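Putative pyrroline carboxylate reductase (Streptococcus pyogenes, PDB 2AHR) probably catalyses the NAD(P)H-dependent reduction of 1-pyrroline-5-carboxylate to L-proline, the last step of proline biosynthesis. Local coordinates at residues 93-98 and 153-158; 123-128 and 159-164; 41-44 and 49-52. All blocks are in the same frame, centred on the assembly; numbering follows the deposited sequence.

Contact 1: residues 93-98 and 153-158; sequences ISLQRL and ISEKDF
Glu155 reaches across to the start of helix 95-102 and meets Ser94 and Leu95 with its carboxylate. Its CG lies anti to the backbone N (chi1 -157°) and the chain runs on extended, which brings the acid group to the helix end although the nearest CA atoms, those of Ser94 and Glu155, are 7.7 Å apart. Glu155 OE2 accepts from Leu95 N at 2.8 Å with an N-H...O angle of 159°, and the donor arrives on the syn side, 16° out of the carboxylate plane. Glu155 OE2 also lies 3.1 Å from Ser94 CA. A water accepts from Gln96 N and donates to Glu155 OE1 at 2.6 Å. Of two successive first-turn amides, Leu95 N is thus bound by the carboxylate directly and Gln96 N through the water, while Ser94, the N-cap, accepts from Arg97 N at 3.0 Å with its OG. The acid so joins the loop before helix 158-185 to the N-terminus of helix 95-102. The helix end, together with Arg110 on strand 108-112 of the mixed sheet, which forms a salt bridge with OE2, would be expected to favour the charged form of Glu155. Leu95 CD1 lies 3.9 Å from Glu155 OE1, flanking the acid. Further along, Asp157 packs on Gly187 of the second subunit.

Contact 2: residues 123-128 and 159-164; sequences STALTG and DTFTAL
Phe161 carries the apolar part of this contact by laying one ring face against the methyl of Ala125. Ala125 CB stands 3.5 Å from the centroid of the Phe161 ring and 14° off the normal, which meets the geometry of a CH-pi contact over the centre of the ring. The ring carbons nearest Ala125 CB are CD2 and CE2 of Phe161. The benzyl group reaches the strand because CG is anti to the backbone N of its own residue (chi1 -174°). Polar backbone atoms of the strand meet the far end of the ring: Ser123 O approaches Phe161 CE2 to 3.3 Å at the edge, near the ring plane, and Ala125 N lies 3.3 Å from Phe161 CE2. These are close approaches of backbone atoms, without a hydrogen bond between the segments. The ring joins the mixed sheet that continues the Rossmann strands to the first long helix of the family's dimerisation region, and Ile196 of the second subunit also packs on Phe161. Strand 122-128 bonds through its backbone to strands 108-112 and 148-152 on its two sides. The start of helix 158-185 runs alongside it, nearly antiparallel at 168° with axes 9.4 Å apart, and sets Thr160 and Ala163 on Ile253 of helix 241-258.

Contact 3: residues 41-44 and 49-52; sequences EIAE and PYAM
The methyl of Ala43 overlaps the base of the Tyr50 side chain, with Ala43 CB 3.7 Å from Tyr50 CB. Ala43 CB also lies 3.9 Å from Tyr50 CD1, so it touches the beta carbon and the near side of the ring together, and it meets the ring obliquely. Tyr50 CG sits between its backbone N and carbonyl carbon (chi1 67°), a torsion that lays the ring across the helix, where it also packs on Leu36 and Lys40. The CA atoms of Ala43 and Tyr50 are 5.8 Å apart. Pro49 adds a marginal contact through its carbonyl carbon, Pro49 C being 4.5 Å from Ala43 CB, while its CB points away from the helix. The contact is purely apolar and modest, burying 88 Å² over both sides. Ile31 of strand 28-32 touches both Ala43 and Tyr50, so the pair is packed against the sheet. Pro49 and Ala51 also bond to Ile31 through the backbone, which sets 49-52 alongside that strand, and no other chain of the assembly touches either segment. The Tyr50 side chain stays about 12 Å from the bound NADP, so the contact does not form part of the binding site. Helix 36-46 follows strand 28-32, and the chain then turns back beside the same strand, an arrangement that belongs to the NADP-binding Rossmann domain.

Contact 2 is buried throughout, contact 1 partly buried, and contact 3 lies toward the surface, with Pro49 exposed. Contacts 1 and 2 are neighbours, their centres 9 Å apart, and share helix 158-185 at its start: Phe158 CZ of contact 1 lies 3.6 Å from Ala125 CB, so Ala125 meets rings from both contacts. Their segments alternate along the chain. The chemistry follows the setting: charge, water and helix-end amides at the partly buried contact 1, an aromatic ring on a methyl in the buried contact 2, and a small alkyl contact in 3. Contact 3 lies at the 28-32 edge of the sheet, about 30 Å from contact 1 between centres; contacts 1 and 2 lie toward the sheet's other end, beside helix 158-185.

Contact 1: residues 93-98 and 153-158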
loop_
_atom_site.group_PDB
_atom_site.type_symbol
_atom_site.label_atom_id
_atom_site.label_comp_id
_atom_site.label_asym_id
_atom_site.label_seq_id
_atom_site.Cartn_x
_atom_site.Cartn_y
_atom_site.Cartn_z
ATOM N N ILE E 93 -3.280 -27.917 -22.666
ATOM C CA ILE E 93 -3.747 -29.299 -22.861
ATOM C C ILE E 93 -2.577 -30.169 -23.309
ATOM O O ILE E 93 -2.049 -29.996 -24.421
ATOM C CB ILE E 93 -4.910 -29.367 -23.886
ATOM C CG1 ILE E 93 -6.057 -28.471 -23.404
ATOM C CG2 ILE E 93 -5.353 -30.841 -24.144
ATOM C CD1 ILE E 93 -7.441 -28.923 -23.807
ATOM N N SER E 94 -2.173 -31.088 -22.442
ATOM C CA SER E 94 -1.081 -31.990 -22.740
ATOM C C SER E 94 -1.436 -32.985 -23.843
ATOM O O SER E 94 -2.607 -33.242 -24.127
ATOM C CB SER E 94 -0.675 -32.765 -21.495
ATOM O OG SER E 94 -1.672 -33.741 -21.205
ATOM N N LEU E 95 -0.392 -33.543 -24.442
ATOM C CA LEU E 95 -0.497 -34.604 -25.425
ATOM C C LEU E 95 -1.159 -35.842 -24.816
ATOM O O LEU E 95 -1.862 -36.580 -25.510
ATOM C CB LEU E 95 0.903 -34.938 -25.974
ATOM C CG LEU E 95 1.558 -33.890 -26.899
ATOM C CD1 LEU E 95 3.050 -34.108 -27.006
ATOM C CD2 LEU E 95 0.943 -33.908 -28.269
ATOM N N GLN E 96 -0.929 -36.060 -23.519
ATOM C CA GLN E 96 -1.506 -37.196 -22.800
ATOM C C GLN E 96 -3.020 -37.038 -22.704
ATOM O O GLN E 96 -3.760 -37.972 -23.006
ATOM C CB GLN E 96 -0.871 -37.356 -21.408
ATOM C CG GLN E 96 -1.249 -38.657 -20.694
ATOM C CD GLN E 96 -0.427 -38.915 -19.424
ATOM O OE1 GLN E 96 -0.625 -38.269 -18.385
ATOM N NE2 GLN E 96 0.494 -39.874 -19.506
ATOM N N ARG E 97 -3.474 -35.856 -22.304
ATOM C CA ARG E 97 -4.900 -35.545 -22.244
ATOM C C ARG E 97 -5.564 -35.558 -23.617
ATOM O O ARG E 97 -6.710 -35.976 -23.734
ATOM C CB ARG E 97 -5.132 -34.191 -21.578
ATOM C CG ARG E 97 -4.936 -34.234 -20.077
ATOM C CD ARG E 97 -4.973 -32.849 -19.433
ATOM N NE ARG E 97 -6.236 -32.133 -19.641
ATOM C CZ ARG E 97 -6.386 -30.822 -19.456
ATOM N NH1 ARG E 97 -5.346 -30.092 -19.070
ATOM N NH2 ARG E 97 -7.564 -30.243 -19.662
ATOM N N LEU E 98 -4.853 -35.088 -24.649
ATOM C CA LEU E 98 -5.379 -35.085 -26.019
ATOM C C LEU E 98 -5.626 -36.518 -26.505
ATOM O O LEU E 98 -6.639 -36.796 -27.139
ATOM C CB LEU E 98 -4.433 -34.338 -26.989
ATOM C CG LEU E 98 -4.889 -34.226 -28.461
ATOM C CD1 LEU E 98 -6.229 -33.480 -28.617
ATOM C CD2 LEU E 98 -3.826 -33.595 -29.372
ATOM N N ILE E 153 11.023 -27.596 -28.100
ATOM C CA ILE E 153 10.779 -27.352 -26.670
ATOM C C ILE E 153 10.225 -28.634 -26.018
ATOM O O ILE E 153 9.351 -29.278 -26.594
ATOM C CB ILE E 153 9.773 -26.145 -26.521
ATOM C CG1 ILE E 153 10.353 -24.856 -27.142
ATOM C CG2 ILE E 153 9.321 -25.894 -25.088
ATOM C CD1 ILE E 153 11.613 -24.305 -26.479
ATOM N N SER E 154 10.733 -29.024 -24.845
ATOM C CA SER E 154 10.130 -30.125 -24.091
ATOM C C SER E 154 8.703 -29.759 -23.733
ATOM O O SER E 154 8.422 -28.600 -23.439
ATOM C CB SER E 154 10.854 -30.339 -22.769
ATOM O OG SER E 154 12.144 -30.838 -22.986
ATOM N N GLU E 155 7.820 -30.753 -23.685
ATOM C CA GLU E 155 6.431 -30.491 -23.324
ATOM C C GLU E 155 6.297 -29.939 -21.922
ATOM O O GLU E 155 5.353 -29.202 -21.644
ATOM C CB GLU E 155 5.519 -31.717 -23.481
ATOM C CG GLU E 155 4.063 -31.273 -23.643
ATOM C CD GLU E 155 3.026 -32.373 -23.516
ATOM O OE1 GLU E 155 3.350 -33.543 -23.207
ATOM O OE2 GLU E 155 1.857 -32.044 -23.728
ATOM N N LYS E 156 7.232 -30.282 -21.041
ATOM C CA LYS E 156 7.148 -29.803 -19.680
ATOM C C LYS E 156 7.373 -28.287 -19.605
ATOM O O LYS E 156 7.102 -27.685 -18.569
ATOM C CB LYS E 156 8.124 -30.537 -18.754
ATOM C CG LYS E 156 9.573 -30.468 -19.200
ATOM C CD LYS E 156 10.513 -31.026 -18.106
ATOM C CE LYS E 156 11.928 -31.208 -18.625
ATOM N NZ LYS E 156 12.387 -29.965 -19.282
ATOM N N ASP E 157 7.866 -27.692 -20.694
ATOM C CA ASP E 157 8.135 -26.250 -20.744
ATOM C C ASP E 157 7.111 -25.506 -21.593
ATOM O O ASP E 157 7.270 -24.318 -21.845
ATOM C CB ASP E 157 9.535 -25.973 -21.289
ATOM C CG ASP E 157 10.644 -26.436 -20.349
ATOM O OD1 ASP E 157 10.539 -26.285 -19.103
ATOM O OD2 ASP E 157 11.648 -26.950 -20.878
ATOM N N PHE E 158 6.080 -26.200 -22.049
ATOM C CA PHE E 158 5.101 -25.575 -22.947
ATOM C C PHE E 158 4.301 -24.448 -22.336
ATOM O O PHE E 158 3.980 -23.490 -23.026
ATOM C CB PHE E 158 4.177 -26.604 -23.594
ATOM C CG PHE E 158 4.500 -26.854 -25.039
ATOM C CD1 PHE E 158 5.758 -27.343 -25.404
ATOM C CD2 PHE E 158 3.567 -26.560 -26.038
ATOM C CE1 PHE E 158 6.087 -27.558 -26.741
ATOM C CE2 PHE E 158 3.871 -26.778 -27.372
ATOM C CZ PHE E 158 5.146 -27.287 -27.729
HETATM O O HOH W 1 1.625 -35.227 -22.266
#

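Contact 2: residues 123-128 and 159-164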
loop_
_atom_site.group_PDB
_atom_site.type_symbol
_atom_site.label_atom_id
_atom_site.label_comp_id
_atom_site.label_asym_id
_atom_site.label_seq_id
_atom_site.Cartn_x
_atom_site.Cartn_y
_atom_site.Cartn_z
ATOM N N SER E 123 6.864 -17.026 -33.194
ATOM C CA SER E 123 7.890 -17.779 -32.476
ATOM C C SER E 123 7.169 -18.993 -31.898
ATOM O O SER E 123 6.488 -18.887 -30.868
ATOM C CB SER E 123 8.541 -16.918 -31.374
ATOM O OG SER E 123 8.977 -15.652 -31.883
ATOM N N THR E 124 7.322 -20.140 -32.560
ATOM C CA THR E 124 6.464 -21.303 -32.355
ATOM C C THR E 124 7.188 -22.477 -31.722
ATOM O O THR E 124 8.204 -22.945 -32.244
ATOM C CB THR E 124 5.840 -21.764 -33.701
ATOM O OG1 THR E 124 5.149 -20.659 -34.302
ATOM C CG2 THR E 124 4.842 -22.912 -33.503
ATOM N N ALA E 125 6.667 -22.958 -30.591
ATOM C CA ALA E 125 7.174 -24.178 -29.993
ATOM C C ALA E 125 6.549 -25.379 -30.708
ATOM O O ALA E 125 5.400 -25.313 -31.174
ATOM C CB ALA E 125 6.867 -24.225 -28.499
ATOM N N LEU E 126 7.311 -26.472 -30.768
ATOM C CA LEU E 126 6.858 -27.709 -31.398
ATOM C C LEU E 126 7.310 -28.901 -30.574
ATOM O O LEU E 126 8.480 -29.001 -30.206
ATOM C CB LEU E 126 7.412 -27.838 -32.828
ATOM C CG LEU E 126 7.292 -29.202 -33.556
ATOM C CD1 LEU E 126 5.829 -29.551 -33.847
ATOM C CD2 LEU E 126 8.113 -29.192 -34.849
ATOM N N THR E 127 6.385 -29.806 -30.287
ATOM C CA THR E 127 6.754 -31.086 -29.693
ATOM C C THR E 127 5.794 -32.204 -30.126
ATOM O O THR E 127 4.668 -31.932 -30.540
ATOM C CB THR E 127 6.881 -30.977 -28.148
ATOM O OG1 THR E 127 7.664 -32.070 -27.664
ATOM C CG2 THR E 127 5.510 -30.964 -27.462
ATOM N N GLY E 128 6.238 -33.457 -30.000
ATOM C CA GLY E 128 5.413 -34.620 -30.364
ATOM C C GLY E 128 5.379 -35.755 -29.345
ATOM O O GLY E 128 6.285 -35.889 -28.504
ATOM N N ASP E 159 3.983 -24.563 -21.049
ATOM C CA ASP E 159 3.179 -23.535 -20.360
ATOM C C ASP E 159 3.976 -22.226 -20.191
ATOM O O ASP E 159 3.441 -21.149 -20.389
ATOM C CB ASP E 159 2.692 -24.040 -18.988
ATOM C CG ASP E 159 1.532 -25.030 -19.090
ATOM O OD1 ASP E 159 0.894 -25.188 -20.167
ATOM O OD2 ASP E 159 1.244 -25.649 -18.058
ATOM N N THR E 160 5.245 -22.347 -19.808
ATOM C CA THR E 160 6.166 -21.222 -19.755
ATOM C C THR E 160 6.394 -20.600 -21.133
ATOM O O THR E 160 6.461 -19.384 -21.242
ATOM C CB THR E 160 7.543 -21.641 -19.133
ATOM O OG1 THR E 160 7.318 -22.276 -17.874
ATOM C CG2 THR E 160 8.449 -20.448 -18.910
ATOM N N PHE E 161 6.505 -21.421 -22.185
ATOM C CA PHE E 161 6.697 -20.889 -23.531
ATOM C C PHE E 161 5.403 -20.183 -23.978
ATOM O O PHE E 161 5.454 -19.147 -24.631
ATOM C CB PHE E 161 7.066 -22.012 -24.522
ATOM C CG PHE E 161 7.426 -21.525 -25.906
ATOM C CD1 PHE E 161 8.765 -21.439 -26.297
ATOM C CD2 PHE E 161 6.435 -21.193 -26.823
ATOM C CE1 PHE E 161 9.109 -21.008 -27.572
ATOM C CE2 PHE E 161 6.758 -20.750 -28.122
ATOM C CZ PHE E 161 8.097 -20.655 -28.497
ATOM N N THR E 162 4.250 -20.751 -23.635
ATOM C CA THR E 162 2.950 -20.088 -23.874
ATOM C C THR E 162 2.949 -18.648 -23.339
ATOM O O THR E 162 2.433 -17.729 -23.993
ATOM C CB THR E 162 1.812 -20.889 -23.221
ATOM O OG1 THR E 162 1.810 -22.225 -23.749
ATOM C CG2 THR E 162 0.436 -20.216 -23.440
ATOM N N ALA E 163 3.530 -18.442 -22.158
ATOM C CA ALA E 163 3.604 -17.109 -21.561
ATOM C C ALA E 163 4.655 -16.226 -22.230
ATOM O O ALA E 163 4.407 -15.043 -22.477
ATOM C CB ALA E 163 3.877 -17.206 -20.009
ATOM N N LEU E 164 5.848 -16.776 -22.481
ATOM C CA LEU E 164 6.937 -15.984 -23.026
ATOM C C LEU E 164 6.743 -15.588 -24.470
ATOM O O LEU E 164 7.246 -14.545 -24.896
ATOM C CB LEU E 164 8.262 -16.729 -22.927
ATOM C CG LEU E 164 8.834 -16.981 -21.544
ATOM C CD1 LEU E 164 10.215 -17.639 -21.750
ATOM C CD2 LEU E 164 8.945 -15.702 -20.752
#

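Contact 3: residues 41-44 and 49-52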
loop_
_atom_site.group_PDB
_atom_site.type_symbol
_atom_site.label_atom_id
_atom_site.label_comp_id
_atom_site.label_asym_id
_atom_site.label_seq_id
_atom_site.Cartn_x
_atom_site.Cartn_y
_atom_site.Cartn_z
ATOM N N GLU E 41 -19.086 -19.254 -44.563
ATOM C CA GLU E 41 -18.819 -17.837 -44.334
ATOM C C GLU E 41 -17.334 -17.495 -44.194
ATOM O O GLU E 41 -16.895 -16.473 -44.715
ATOM C CB GLU E 41 -19.571 -17.385 -43.084
ATOM C CG GLU E 41 -19.824 -15.895 -42.985
ATOM C CD GLU E 41 -20.476 -15.509 -41.662
ATOM O OE1 GLU E 41 -21.263 -16.317 -41.102
ATOM O OE2 GLU E 41 -20.192 -14.390 -41.179
ATOM N N ILE E 42 -16.566 -18.331 -43.492
ATOM C CA ILE E 42 -15.127 -18.069 -43.361
ATOM C C ILE E 42 -14.324 -18.628 -44.539
ATOM O O ILE E 42 -13.282 -18.072 -44.890
ATOM C CB ILE E 42 -14.522 -18.483 -41.962
ATOM C CG1 ILE E 42 -14.079 -19.944 -41.929
ATOM C CG2 ILE E 42 -15.475 -18.156 -40.815
ATOM C CD1 ILE E 42 -12.612 -20.124 -42.244
ATOM N N ALA E 43 -14.812 -19.713 -45.142
ATOM C CA ALA E 43 -14.247 -20.246 -46.386
ATOM C C ALA E 43 -14.387 -19.210 -47.505
ATOM O O ALA E 43 -13.513 -19.084 -48.369
ATOM C CB ALA E 43 -14.941 -21.532 -46.776
ATOM N N GLU E 44 -15.503 -18.485 -47.470
ATOM C CA GLU E 44 -15.717 -17.299 -48.286
ATOM C C GLU E 44 -14.559 -16.321 -48.081
ATOM O O GLU E 44 -13.849 -15.989 -49.030
ATOM C CB GLU E 44 -17.047 -16.640 -47.890
ATOM C CG GLU E 44 -17.403 -15.363 -48.636
ATOM C CD GLU E 44 -18.353 -15.606 -49.794
ATOM O OE1 GLU E 44 -18.760 -14.613 -50.443
ATOM O OE2 GLU E 44 -18.697 -16.785 -50.055
ATOM N N PRO E 49 -11.596 -24.284 -49.569
ATOM C CA PRO E 49 -12.651 -25.291 -49.443
ATOM C C PRO E 49 -13.120 -25.422 -47.996
ATOM O O PRO E 49 -12.313 -25.265 -47.069
ATOM C CB PRO E 49 -11.956 -26.586 -49.876
ATOM C CG PRO E 49 -10.769 -26.147 -50.671
ATOM C CD PRO E 49 -10.330 -24.874 -50.044
ATOM N N TYR E 50 -14.409 -25.686 -47.806
ATOM C CA TYR E 50 -14.945 -25.993 -46.478
ATOM C C TYR E 50 -15.529 -27.404 -46.471
ATOM O O TYR E 50 -15.892 -27.936 -47.528
ATOM C CB TYR E 50 -16.010 -24.970 -46.044
ATOM C CG TYR E 50 -17.280 -25.006 -46.872
ATOM C CD1 TYR E 50 -17.409 -24.222 -48.016
ATOM C CD2 TYR E 50 -18.352 -25.832 -46.513
ATOM C CE1 TYR E 50 -18.575 -24.258 -48.785
ATOM C CE2 TYR E 50 -19.517 -25.872 -47.272
ATOM C CZ TYR E 50 -19.623 -25.083 -48.406
ATOM O OH TYR E 50 -20.772 -25.113 -49.166
ATOM N N ALA E 51 -15.621 -27.996 -45.282
ATOM C CA ALA E 51 -16.208 -29.322 -45.117
ATOM C C ALA E 51 -17.650 -29.272 -44.603
ATOM O O ALA E 51 -18.052 -28.331 -43.909
ATOM C CB ALA E 51 -15.342 -30.183 -44.199
HETATM N N MSE E 52 -18.412 -30.312 -44.943
HETATM C CA MSE E 52 -19.812 -30.430 -44.553
HETATM C C MSE E 52 -19.982 -30.731 -43.058
HETATM O O MSE E 52 -21.045 -30.479 -42.482
HETATM C CB MSE E 52 -20.511 -31.494 -45.409
HETATM C CG MSE E 52 -20.574 -31.181 -46.917
HETATM SE SE MSE E 52 -21.264 -29.562 -47.343
HETATM C CE MSE E 52 -22.854 -29.591 -46.512
#